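Local atomic coordinates of designed helical repeat protein (Synthetic construct, PDB entry 5CWG), a protein that has no known natural function, being a de novo designed helical repeat protein built to explore repeat architectures by computational design. Residues Glu6-Arg11 / Glu36-Val41; Glu43-Ala48 / Glu86-Val91; Glu65-Ala70 / Glu79-Ala84. One frame throughout, in Å; residues are numbered along the deposited sequence. Where two conformers were deposited one is given.

Interaction 1: Glu6-Arg11 / Glu36-Val41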
loop_
_atom_site.group_PDB
_atom_site.type_symbol
_atom_site.label_atom_id
_atom_site.label_comp_id
_atom_site.label_asym_id
_atom_site.label_seq_id
_atom_site.Cartn_x
_atom_site.Cartn_y
_atom_site.Cartn_z
ATOM N N GLU A 6 0.674 9.483 18.662
ATOM C CA GLU A 6 0.116 10.833 18.621
ATOM C C GLU A 6 0.990 11.747 17.776
ATOM O O GLU A 6 0.491 12.520 16.967
ATOM C CB GLU A 6 -0.030 11.416 20.030
ATOM C CG GLU A 6 -1.100 10.774 20.886
ATOM C CD GLU A 6 -0.901 11.085 22.360
ATOM O OE1 GLU A 6 -0.441 10.194 23.110
ATOM O OE2 GLU A 6 -1.193 12.228 22.768
ATOM N N GLU A 7 2.302 11.656 17.941
ATOM C CA GLU A 7 3.228 12.498 17.207
ATOM C C GLU A 7 3.184 12.141 15.726
ATOM O O GLU A 7 3.217 13.027 14.869
ATOM C CB GLU A 7 4.628 12.330 17.784
ATOM C CG GLU A 7 4.705 12.856 19.213
ATOM C CD GLU A 7 5.811 12.229 20.032
ATOM O OE1 GLU A 7 6.745 11.646 19.449
ATOM O OE2 GLU A 7 5.743 12.310 21.276
ATOM N N LEU A 8 3.066 10.856 15.417
ATOM C CA LEU A 8 2.986 10.419 14.036
ATOM C C LEU A 8 1.711 10.937 13.378
ATOM O O LEU A 8 1.722 11.397 12.232
ATOM C CB LEU A 8 3.039 8.906 13.977
ATOM C CG LEU A 8 2.999 8.273 12.602
ATOM C CD1 LEU A 8 4.171 8.750 11.760
ATOM C CD2 LEU A 8 2.991 6.772 12.679
ATOM N N ARG A 9 0.586 10.844 14.075
ATOM C CA ARG A 9 -0.661 11.358 13.543
ATOM C C ARG A 9 -0.519 12.850 13.259
ATOM O O ARG A 9 -0.978 13.338 12.221
ATOM C CB ARG A 9 -1.817 11.107 14.501
ATOM C CG ARG A 9 -3.102 11.659 13.940
ATOM C CD ARG A 9 -4.276 11.365 14.763
ATOM N NE ARG A 9 -4.151 12.046 16.030
ATOM C CZ ARG A 9 -5.101 12.047 16.951
ATOM N NH1 ARG A 9 -6.243 11.401 16.723
ATOM N NH2 ARG A 9 -4.910 12.687 18.100
ATOM N N GLU A 10 0.052 13.597 14.195
ATOM C CA GLU A 10 0.207 15.037 13.988
ATOM C C GLU A 10 1.077 15.335 12.775
ATOM O O GLU A 10 0.765 16.265 12.038
ATOM C CB GLU A 10 0.735 15.738 15.239
ATOM C CG GLU A 10 -0.285 15.835 16.371
ATOM C CD GLU A 10 -1.636 16.381 15.897
ATOM O OE1 GLU A 10 -2.690 15.782 16.212
ATOM O OE2 GLU A 10 -1.632 17.409 15.177
ATOM N N ARG A 11 2.117 14.521 12.539
ATOM C CA ARG A 11 2.970 14.699 11.366
ATOM C C ARG A 11 2.161 14.481 10.104
ATOM O O ARG A 11 2.275 15.253 9.135
ATOM C CB ARG A 11 4.162 13.732 11.397
ATOM C CG ARG A 11 5.235 14.130 12.398
ATOM C CD ARG A 11 6.571 13.390 12.184
ATOM N NE ARG A 11 6.535 11.969 12.505
ATOM C CZ ARG A 11 6.735 11.465 13.720
ATOM N NH1 ARG A 11 6.951 12.274 14.746
ATOM N NH2 ARG A 11 6.699 10.145 13.917
ATOM N N GLU A 36 -8.789 10.602 10.005
ATOM C CA GLU A 36 -9.504 9.363 9.766
ATOM C C GLU A 36 -8.618 8.333 9.068
ATOM O O GLU A 36 -8.684 7.126 9.375
ATOM C CB GLU A 36 -10.793 9.642 8.991
ATOM C CG GLU A 36 -11.792 10.392 9.861
ATOM C CD GLU A 36 -13.148 10.612 9.213
ATOM O OE1 GLU A 36 -13.252 10.558 7.973
ATOM O OE2 GLU A 36 -14.102 10.862 9.960
ATOM N N ALA A 37 -7.731 8.789 8.181
ATOM C CA ALA A 37 -6.799 7.897 7.523
ATOM C C ALA A 37 -5.858 7.269 8.559
ATOM O O ALA A 37 -5.578 6.071 8.517
ATOM C CB ALA A 37 -5.993 8.639 6.474
ATOM N N PHE A 38 -5.375 8.096 9.480
ATOM C CA PHE A 38 -4.489 7.597 10.525
ATOM C C PHE A 38 -5.174 6.518 11.355
ATOM O O PHE A 38 -4.604 5.455 11.621
ATOM C CB PHE A 38 -3.986 8.728 11.420
ATOM C CG PHE A 38 -3.044 8.229 12.463
ATOM C CD1 PHE A 38 -3.495 7.809 13.709
ATOM C CD2 PHE A 38 -1.699 8.125 12.190
ATOM C CE1 PHE A 38 -2.624 7.277 14.642
ATOM C CE2 PHE A 38 -0.844 7.621 13.117
ATOM C CZ PHE A 38 -1.304 7.195 14.340
ATOM N N GLU A 39 -6.396 6.783 11.783
ATOM C CA GLU A 39 -7.083 5.819 12.621
ATOM C C GLU A 39 -7.353 4.536 11.864
ATOM O O GLU A 39 -7.238 3.444 12.434
ATOM C CB GLU A 39 -8.361 6.411 13.179
ATOM C CG GLU A 39 -8.086 7.543 14.108
ATOM C CD GLU A 39 -7.121 7.185 15.245
ATOM O OE1 GLU A 39 -7.100 6.015 15.707
ATOM O OE2 GLU A 39 -6.391 8.076 15.697
ATOM N N LEU A 40 -7.711 4.663 10.588
ATOM C CA LEU A 40 -7.962 3.479 9.773
ATOM C C LEU A 40 -6.729 2.576 9.743
ATOM O O LEU A 40 -6.823 1.371 9.948
ATOM C CB LEU A 40 -8.351 3.890 8.347
ATOM C CG LEU A 40 -8.917 2.725 7.514
ATOM C CD1 LEU A 40 -10.403 2.483 7.804
ATOM C CD2 LEU A 40 -8.719 3.004 6.037
ATOM N N VAL A 41 -5.581 3.185 9.485
ATOM C CA VAL A 41 -4.327 2.466 9.425
ATOM C C VAL A 41 -3.984 1.858 10.787
ATOM O O VAL A 41 -3.591 0.702 10.883
ATOM C CB VAL A 41 -3.213 3.420 8.963
ATOM C CG1 VAL A 41 -1.808 2.932 9.348
ATOM C CG2 VAL A 41 -3.364 3.671 7.457
#
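Phe38 lays one face of its ring flat against Arg9, whose CB sits over the middle of the ring, 3.6 Å from the centroid and only 5° off the ring normal. This CH-pi contact continues along the aliphatic chain: Arg9 CG lies 3.7 Å from Phe38 CG, and CD reaches the CD1 corner, so the methylenes cross the ring at about a right angle to the phenylalanine side chain. Leu8 comes from another direction, at the ring edge, where its CG is 3.9 Å from Phe38 CE2. Both Arg9 and Phe38 carry CG anti to the backbone N, which sends each side chain across to the facing helix, and the bend of Arg9 at chi3 (65°) turns its guanidinium toward Glu39. There Arg9 NH1 forms a long salt bridge of 3.5 Å to Glu39 OE2, with the guanidinium and carboxylate planes 78° apart, hence no side-by-side pairing; as Glu39 has two conformers and the bridge belongs to one, it is doubtful. The other carboxylate oxygen, OE1, has a stronger partner in Arg42 one turn on, which probably helps to position Glu39. Without the ring, as with a serine here, the methylenes of Arg9 would probably lose the surface they lie on, and a gap is likely to open beside Leu8. Further out, Leu8 and Phe38 both touch Ile60 of helix 53-73, so the hydrophobic side of the contact runs on into the interior, while the arginine and glutamate border it on the solvent side. The two segments run roughly antiparallel, their axes 10.1 Å apart at closest approach, and the backbones come nearest at Arg9 and Phe38. Helices 3-23 and 27-47 thus form an antiparallel helical hairpin, the first pair in this designed alpha-helical repeat fold.

Interaction 2: Glu43-Ala48 / Glu86-Val91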
loop_
_atom_site.group_PDB
_atom_site.type_symbol
_atom_site.label_atom_id
_atom_site.label_comp_id
_atom_site.label_asym_id
_atom_site.label_seq_id
_atom_site.Cartn_x
_atom_site.Cartn_y
_atom_site.Cartn_z
ATOM N N GLU A 43 -5.896 1.106 13.412
ATOM C CA GLU A 43 -6.787 0.033 13.819
ATOM C C GLU A 43 -6.549 -1.223 12.988
ATOM O O GLU A 43 -6.543 -2.338 13.530
ATOM C CB GLU A 43 -8.243 0.513 13.766
ATOM C CG GLU A 43 -8.535 1.609 14.807
ATOM C CD GLU A 43 -9.965 2.152 14.812
ATOM O OE1 GLU A 43 -10.373 2.673 15.877
ATOM O OE2 GLU A 43 -10.688 2.071 13.791
ATOM N N ALA A 44 -6.347 -1.073 11.682
ATOM C CA ALA A 44 -6.098 -2.220 10.857
ATOM C C ALA A 44 -4.807 -2.941 11.285
ATOM O O ALA A 44 -4.756 -4.186 11.359
ATOM C CB ALA A 44 -6.071 -1.849 9.391
ATOM N N ALA A 45 -3.750 -2.171 11.533
ATOM C CA ALA A 45 -2.498 -2.756 11.972
ATOM C C ALA A 45 -2.657 -3.463 13.326
ATOM O O ALA A 45 -2.127 -4.552 13.537
ATOM C CB ALA A 45 -1.432 -1.687 12.047
ATOM N N GLU A 46 -3.393 -2.828 14.231
ATOM C CA GLU A 46 -3.611 -3.423 15.550
ATOM C C GLU A 46 -4.339 -4.753 15.440
ATOM O O GLU A 46 -3.930 -5.730 16.072
ATOM C CB GLU A 46 -4.388 -2.459 16.432
ATOM C CG GLU A 46 -3.604 -1.291 16.939
ATOM C CD GLU A 46 -4.426 -0.201 17.603
ATOM O OE1 GLU A 46 -5.678 -0.268 17.596
ATOM O OE2 GLU A 46 -3.808 0.750 18.140
ATOM N N ARG A 47 -5.403 -4.811 14.651
ATOM C CA ARG A 47 -6.147 -6.059 14.504
ATOM C C ARG A 47 -5.299 -7.175 13.904
ATOM O O ARG A 47 -5.476 -8.354 14.226
ATOM C CB ARG A 47 -7.401 -5.850 13.647
ATOM C CG ARG A 47 -8.430 -4.941 14.263
ATOM C CD ARG A 47 -9.727 -4.973 13.476
ATOM N NE ARG A 47 -9.616 -4.426 12.125
ATOM C CZ ARG A 47 -9.798 -3.139 11.825
ATOM N NH1 ARG A 47 -10.100 -2.257 12.761
ATOM N NH2 ARG A 47 -9.696 -2.718 10.583
ATOM N N ALA A 48 -4.352 -6.806 13.034
ATOM C CA ALA A 48 -3.507 -7.770 12.362
ATOM C C ALA A 48 -2.245 -8.121 13.190
ATOM O O ALA A 48 -1.429 -8.924 12.744
ATOM C CB ALA A 48 -3.087 -7.251 10.955
ATOM N N GLU A 86 -6.892 3.158 2.779
ATOM C CA GLU A 86 -7.666 1.960 2.471
ATOM C C GLU A 86 -6.784 0.870 1.872
ATOM O O GLU A 86 -6.982 -0.317 2.160
ATOM C CB GLU A 86 -8.807 2.300 1.505
ATOM C CG GLU A 86 -9.892 3.184 2.088
ATOM C CD GLU A 86 -10.924 2.496 2.947
ATOM O OE1 GLU A 86 -10.729 1.325 3.328
ATOM O OE2 GLU A 86 -11.933 3.164 3.294
ATOM N N ALA A 87 -5.788 1.251 1.075
ATOM C CA ALA A 87 -4.895 0.275 0.487
ATOM C C ALA A 87 -4.068 -0.434 1.577
ATOM O O ALA A 87 -3.903 -1.652 1.560
ATOM C CB ALA A 87 -3.967 0.922 -0.508
ATOM N N PHE A 88 -3.548 0.339 2.526
ATOM C CA PHE A 88 -2.844 -0.264 3.639
ATOM C C PHE A 88 -3.761 -1.215 4.407
ATOM O O PHE A 88 -3.356 -2.288 4.825
ATOM C CB PHE A 88 -2.253 0.789 4.569
ATOM C CG PHE A 88 -1.626 0.175 5.784
ATOM C CD1 PHE A 88 -0.323 -0.330 5.754
ATOM C CD2 PHE A 88 -2.351 0.022 6.943
ATOM C CE1 PHE A 88 0.212 -0.940 6.855
ATOM C CE2 PHE A 88 -1.801 -0.638 8.045
ATOM C CZ PHE A 88 -0.535 -1.082 8.001
ATOM N N LYS A 89 -4.994 -0.787 4.661
ATOM C CA LYS A 89 -5.940 -1.629 5.389
ATOM C C LYS A 89 -6.089 -2.986 4.696
ATOM O O LYS A 89 -6.127 -4.031 5.349
ATOM C CB LYS A 89 -7.268 -0.910 5.562
ATOM C CG LYS A 89 -8.408 -1.757 6.117
ATOM C CD LYS A 89 -9.602 -0.866 6.498
ATOM C CE LYS A 89 -10.805 -1.561 7.073
ATOM N NZ LYS A 89 -11.510 -2.321 6.071
ATOM N N ARG A 90 -6.194 -2.999 3.374
ATOM C CA ARG A 90 -6.261 -4.250 2.648
ATOM C C ARG A 90 -5.041 -5.125 2.832
ATOM O O ARG A 90 -5.147 -6.337 2.946
ATOM C CB ARG A 90 -6.559 -3.999 1.169
ATOM C CG ARG A 90 -7.975 -3.396 0.943
ATOM C CD ARG A 90 -8.420 -3.390 -0.523
ATOM N NE ARG A 90 -7.564 -2.579 -1.382
ATOM C CZ ARG A 90 -7.694 -1.266 -1.554
ATOM N NH1 ARG A 90 -8.644 -0.599 -0.920
ATOM N NH2 ARG A 90 -6.861 -0.611 -2.348
ATOM N N VAL A 91 -3.865 -4.512 2.854
ATOM C CA VAL A 91 -2.636 -5.256 3.109
ATOM C C VAL A 91 -2.668 -5.882 4.504
ATOM O O VAL A 91 -2.337 -7.072 4.668
ATOM C CB VAL A 91 -1.401 -4.362 2.914
ATOM C CG1 VAL A 91 -0.151 -5.025 3.421
ATOM C CG2 VAL A 91 -1.188 -4.068 1.425
#
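Ala44 CB points at the facing helix and meets Lys89 CA and Lys89 CG, each at 4.0 Å, so a single methyl rests against the backbone and the first methylenes of the lysine. Ala45 CB, one residue further on, lies at the edge of the Phe88 ring, near its plane, 4.2 Å from Phe88 CE2 and about equally far from CZ. With CG anti to the backbone N (chi1 175°), Phe88 brings the end of its ring nearer to Ala45 than the start of its side chain would suggest. The ring also reaches Val55 and Ala59 of helix 53-73, while Ala45 touches Leu56 there, so helix 53-73 packs against both residues.

Among the charged side chains, the arginine's terminal nitrogen meets a lysine methylene. In the conformer given, one of two for this arginine, Arg47 NH2 is 3.9 Å from Lys89 CE, which lies at the guanidinium edge near its plane. The like-charged ends stay apart, with Arg47 NH2 4.9 Å from Lys89 NZ, and the ammonium turns at chi4 (-72°) and is paired with Glu93 in a salt bridge.

No hydrogen bond joins the segments. Their axes run 9.1 Å apart and only 5° from parallel, the side-by-side stacking of every second helix that characterises an alpha-helical repeat protein, here between helices 27-47 and 77-98.

Interaction 3: Glu65-Ala70 / Glu79-Ala84. With EDO (1,2-ethanediol), chain B.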
loop_
_atom_site.group_PDB
_atom_site.type_symbol
_atom_site.label_atom_id
_atom_site.label_comp_id
_atom_site.label_asym_id
_atom_site.label_seq_id
_atom_site.Cartn_x
_atom_site.Cartn_y
_atom_site.Cartn_z
ATOM N N GLU A 65 3.357 9.974 0.595
ATOM C CA GLU A 65 3.868 9.965 -0.767
ATOM C C GLU A 65 2.740 10.031 -1.786
ATOM O O GLU A 65 2.835 10.735 -2.780
ATOM C CB GLU A 65 4.792 8.772 -0.944
ATOM C CG GLU A 65 6.064 8.960 -0.060
ATOM C CD GLU A 65 7.128 7.876 -0.200
ATOM O OE1 GLU A 65 8.106 7.888 0.586
ATOM O OE2 GLU A 65 7.041 7.059 -1.129
ATOM N N VAL A 66 1.638 9.337 -1.516
ATOM C CA VAL A 66 0.492 9.391 -2.414
ATOM C C VAL A 66 -0.102 10.792 -2.437
ATOM O O VAL A 66 -0.473 11.305 -3.493
ATOM C CB VAL A 66 -0.553 8.311 -2.046
ATOM C CG1 VAL A 66 -1.822 8.492 -2.864
ATOM C CG2 VAL A 66 0.039 6.938 -2.283
ATOM N N VAL A 67 -0.177 11.438 -1.282
ATOM C CA VAL A 67 -0.673 12.811 -1.169
ATOM C C VAL A 67 0.258 13.812 -1.875
ATOM O O VAL A 67 -0.210 14.701 -2.584
ATOM C CB VAL A 67 -0.893 13.193 0.321
ATOM C CG1 VAL A 67 -0.927 14.689 0.531
ATOM C CG2 VAL A 67 -2.121 12.513 0.837
ATOM N N GLU A 68 1.561 13.668 -1.693
ATOM C CA GLU A 68 2.499 14.567 -2.341
ATOM C C GLU A 68 2.429 14.415 -3.859
ATOM O O GLU A 68 2.472 15.404 -4.606
ATOM C CB GLU A 68 3.911 14.328 -1.799
ATOM C CG GLU A 68 4.031 14.858 -0.379
ATOM C CD GLU A 68 5.345 14.536 0.307
ATOM O OE1 GLU A 68 6.061 13.630 -0.138
ATOM O OE2 GLU A 68 5.615 15.144 1.359
ATOM N N ASN A 69 2.311 13.193 -4.345
ATOM C CA ASN A 69 2.165 12.995 -5.772
ATOM C C ASN A 69 0.798 13.450 -6.277
ATOM O O ASN A 69 0.667 13.836 -7.441
ATOM C CB ASN A 69 2.419 11.543 -6.134
ATOM C CG ASN A 69 3.205 11.400 -7.402
ATOM O OD1 ASN A 69 4.195 12.118 -7.626
ATOM N ND2 ASN A 69 2.793 10.468 -8.233
ATOM N N ALA A 70 -0.215 13.441 -5.415
ATOM C CA ALA A 70 -1.528 13.958 -5.791
ATOM C C ALA A 70 -1.431 15.458 -6.041
ATOM O O ALA A 70 -2.035 15.984 -6.968
ATOM C CB ALA A 70 -2.561 13.641 -4.705
ATOM N N GLU A 79 -9.140 12.776 -1.019
ATOM C CA GLU A 79 -9.468 11.490 -1.581
ATOM C C GLU A 79 -8.223 10.625 -1.726
ATOM O O GLU A 79 -8.267 9.422 -1.512
ATOM C CB GLU A 79 -10.215 11.665 -2.897
ATOM C CG GLU A 79 -11.637 12.257 -2.722
ATOM C CD GLU A 79 -12.343 12.560 -4.031
ATOM O OE1 GLU A 79 -13.515 13.007 -3.989
ATOM O OE2 GLU A 79 -11.735 12.373 -5.104
ATOM N N ALA A 80 -7.108 11.246 -2.089
ATOM C CA ALA A 80 -5.855 10.519 -2.222
ATOM C C ALA A 80 -5.404 9.926 -0.882
ATOM O O ALA A 80 -5.001 8.761 -0.809
ATOM C CB ALA A 80 -4.751 11.443 -2.802
ATOM N N ALA A 81 -5.493 10.721 0.175
ATOM C CA ALA A 81 -5.114 10.247 1.503
ATOM C C ALA A 81 -5.974 9.070 1.916
ATOM O O ALA A 81 -5.483 8.072 2.471
ATOM C CB ALA A 81 -5.236 11.357 2.492
ATOM N N ARG A 82 -7.279 9.173 1.715
ATOM C CA ARG A 82 -8.196 8.119 2.098
ATOM C C ARG A 82 -7.914 6.855 1.313
ATOM O O ARG A 82 -7.933 5.753 1.869
ATOM C CB ARG A 82 -9.649 8.579 1.954
ATOM C CG ARG A 82 -10.039 9.674 2.900
ATOM C CD ARG A 82 -11.513 10.085 2.706
ATOM N NE ARG A 82 -11.926 11.155 3.619
ATOM C CZ ARG A 82 -12.231 10.982 4.911
ATOM N NH1 ARG A 82 -12.190 9.772 5.447
ATOM N NH2 ARG A 82 -12.559 12.031 5.658
ATOM N N ALA A 83 -7.676 6.986 0.006
ATOM C CA ALA A 83 -7.419 5.822 -0.816
ATOM C C ALA A 83 -6.137 5.093 -0.394
ATOM O O ALA A 83 -6.061 3.842 -0.425
ATOM C CB ALA A 83 -7.365 6.210 -2.299
ATOM N N ALA A 84 -5.091 5.855 -0.095
ATOM C CA ALA A 84 -3.848 5.251 0.382
ATOM C C ALA A 84 -4.072 4.468 1.681
ATOM O O ALA A 84 -3.545 3.374 1.857
ATOM C CB ALA A 84 -2.781 6.311 0.550
HETATM C C1 EDO B . -10.654 6.327 5.006
HETATM O O1 EDO B . -11.678 7.154 4.456
HETATM C C2 EDO B . -10.368 6.761 6.417
HETATM O O2 EDO B . -11.528 6.622 7.248
#
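Val66 and Ala80 open the contact between helices 53-73 and 77-98, an antiparallel helical hairpin of the designed repeat fold whose chain turns back through a short loop. The short segments run at 151° to each other, with their axes approaching to 8.5 Å, a close spacing consistent with the small alanines that face the valines. Val66 straddles two of them. Its CG1, anti to the backbone N (chi1 172°), lies 3.8 Å from the carbonyl oxygen Ala80 O, with the Ala80 methyl slightly farther off, whereas CB and CG2 turn to Ala84, whose CB is 4.0 Å from Val66 CB. The valine therefore sits beside one turn of the facing helix. Beyond the pair, Val66 also packs on Val117, so helix 103-123 covers it as well.

Val67 works through its other branch. With CG1 anti to the backbone N, CG2 is the methyl that crosses, meeting Ala81 CB at 3.7 Å and Ala81 CA at nearly the same distance. Val67 CA and Ala80 CA are the nearest backbone pair, 5.8 Å apart. Val67 also touches Asn19 of helix 3-23.

One turn after Val66, Ala70 closes the row with methyl against methyl: Ala70 CB and Ala80 CB are 3.6 Å apart, and Ile77 also touches Ala70. All six side chains in the contact are buried, and no hydrogen bond passes between the segments.

Arg82 belongs to the second helix but takes no part in this seam; its NH2 forms a salt bridge with Glu36 of helix 27-47. A 1,2-ethanediol, probably from the crystallisation liquor, lies at the edge of the guanidinium, its O1 accepting a hydrogen bond from Arg82 NH1 at 2.8 Å with an N-H...O angle of 157°.

Overall arrangement
Interactions 1 and 3 each close an antiparallel pair of successive helices, whereas interaction 2 joins nearly parallel helices from neighbouring pairs. Interaction 3 is wholly buried and built from valines and alanines. Interaction 1, nearer the N-terminal end of the chain, is partly buried and adds a long arginine-glutamate bridge to its aromatic contact; interaction 2 is largely buried, with an arginine and a lysine at its margin. Helix 27-47 serves interactions 1 and 2, and helix 77-98 serves 2 and 3. Val41 O touches the Phe88 ring, linking 1 to 2, while a salt bridge between their segments ties 1 to 3.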